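Local coordinates for HMG-CoA Lyase (Bacillus subtilis subsp. subtilis, PDB 1YDO), which belongs to the HMGL-like family of proteins built on a TIM-barrel fold, at residues T48-P53 / D61-A66. Residues are numbered along the deposited sequence; the frame is centred on the assembly and turned at random.
Sequences TSFVHP and DAIDVA
Ala62, in the first turn of helix 62-68, touches both Thr48 and Phe50. Its CB sits over one face of the Phe50 ring, 4.3 Å from the centroid and 24° off the normal, a CH-pi contact displaced toward the rim. The same methyl meets the carbonyl O of Ser49 and Thr48 OG1, which is turned to it by a chi1 of 180° that sets the hydroxyl trans to its own N; a weak hydrogen bond runs from that hydroxyl to that carbonyl, with 3.4 Å between Thr48 OG1 and Ser49 O. Ile63 comes to the ring's edge instead: its CG2, in the ring plane, lies 3.5 Å from Phe50 CE2. The two segments belong to one beta-alpha-beta unit of the TIM barrel, strand 44-49, helix 62-68 and strand 76-80, and the contact joins the start of the helix to the C-terminal end of the strand before it. Three residues after Ala62, Val65 faces Thr48 CB through its CG1, a branch less surely placed in the model. Val65 further meets Ile31 and Ile34 of helix 27-38. Ala66 CB is 4.0 Å from Phe50 CZ, again near the ring plane; Asn89 and Ala90 of helix 84-93 also touch this phenyl group.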
# COMPACT_ATOMS: atom_id res chain seq x y z
N THR A 48 -21.28 -11.49 -10.69
CA THR A 48 -22.32 -11.09 -9.74
C THR A 48 -22.54 -12.10 -8.63
O THR A 48 -21.84 -13.12 -8.54
CB THR A 48 -23.66 -10.92 -10.44
OG1 THR A 48 -24.66 -10.53 -9.49
CG2 THR A 48 -24.08 -12.25 -11.07
N SER A 49 -23.52 -11.81 -7.78
CA SER A 49 -23.88 -12.68 -6.65
C SER A 49 -25.34 -13.08 -6.74
O SER A 49 -26.20 -12.25 -7.05
CB SER A 49 -23.64 -11.96 -5.32
OG SER A 49 -24.33 -12.60 -4.26
N PHE A 50 -25.62 -14.34 -6.47
CA PHE A 50 -26.99 -14.83 -6.51
C PHE A 50 -27.61 -14.96 -5.14
O PHE A 50 -28.42 -15.85 -4.89
CB PHE A 50 -27.07 -16.17 -7.26
CG PHE A 50 -26.91 -16.03 -8.73
CD1 PHE A 50 -25.67 -16.17 -9.32
CD2 PHE A 50 -27.99 -15.70 -9.52
CE1 PHE A 50 -25.51 -15.97 -10.70
CE2 PHE A 50 -27.84 -15.49 -10.89
CZ PHE A 50 -26.61 -15.62 -11.48
N VAL A 51 -27.21 -14.07 -4.24
CA VAL A 51 -27.80 -14.06 -2.92
C VAL A 51 -29.16 -13.37 -3.13
O VAL A 51 -29.28 -12.56 -4.04
CB VAL A 51 -26.96 -13.22 -1.96
CG1 VAL A 51 -27.63 -13.13 -0.59
CG2 VAL A 51 -25.58 -13.82 -1.84
N HIS A 52 -30.17 -13.70 -2.32
CA HIS A 52 -31.48 -13.07 -2.47
C HIS A 52 -31.37 -11.54 -2.55
O HIS A 52 -30.85 -10.89 -1.64
CB HIS A 52 -32.40 -13.44 -1.31
CG HIS A 52 -33.84 -13.11 -1.56
ND1 HIS A 52 -34.27 -11.84 -1.87
CD2 HIS A 52 -34.94 -13.90 -1.62
CE1 HIS A 52 -35.57 -11.86 -2.12
NE2 HIS A 52 -36.00 -13.10 -1.97
N PRO A 53 -31.90 -10.94 -3.64
CA PRO A 53 -31.87 -9.49 -3.86
C PRO A 53 -32.22 -8.61 -2.65
O PRO A 53 -31.85 -7.44 -2.59
CB PRO A 53 -32.85 -9.30 -5.02
CG PRO A 53 -32.70 -10.56 -5.79
CD PRO A 53 -32.70 -11.60 -4.69
N ASP A 61 -29.89 -7.34 -10.08
CA ASP A 61 -29.92 -7.70 -11.49
C ASP A 61 -28.94 -8.81 -11.84
O ASP A 61 -28.48 -8.90 -12.98
CB ASP A 61 -29.63 -6.46 -12.36
CG ASP A 61 -28.34 -5.74 -11.97
OD1 ASP A 61 -28.13 -4.63 -12.48
OD2 ASP A 61 -27.56 -6.30 -11.16
N ALA A 62 -28.66 -9.67 -10.87
CA ALA A 62 -27.72 -10.76 -11.09
C ALA A 62 -28.05 -11.60 -12.33
O ALA A 62 -27.23 -11.71 -13.24
CB ALA A 62 -27.67 -11.66 -9.86
N ILE A 63 -29.24 -12.19 -12.35
CA ILE A 63 -29.65 -13.03 -13.47
C ILE A 63 -29.62 -12.29 -14.81
O ILE A 63 -29.31 -12.87 -15.84
CB ILE A 63 -31.05 -13.63 -13.23
CG1 ILE A 63 -31.99 -12.58 -12.61
CG2 ILE A 63 -30.95 -14.87 -12.37
CD1 ILE A 63 -31.70 -12.26 -11.14
N ASP A 64 -29.95 -11.00 -14.77
CA ASP A 64 -29.95 -10.18 -15.97
C ASP A 64 -28.53 -9.93 -16.49
O ASP A 64 -28.25 -10.05 -17.69
CB ASP A 64 -30.65 -8.84 -15.70
CG ASP A 64 -32.15 -8.98 -15.49
OD1 ASP A 64 -32.86 -9.45 -16.41
OD2 ASP A 64 -32.63 -8.61 -14.39
N VAL A 65 -27.63 -9.57 -15.58
CA VAL A 65 -26.25 -9.30 -15.97
C VAL A 65 -25.56 -10.58 -16.40
O VAL A 65 -24.75 -10.57 -17.32
CB VAL A 65 -25.44 -8.64 -14.81
CG1 VAL A 65 -25.41 -9.54 -13.60
CG2 VAL A 65 -24.01 -8.35 -15.28
N ALA A 66 -25.90 -11.68 -15.75
CA ALA A 66 -25.28 -12.96 -16.06
C ALA A 66 -25.53 -13.38 -17.50
O ALA A 66 -24.79 -14.21 -18.05
CB ALA A 66 -25.78 -14.03 -15.09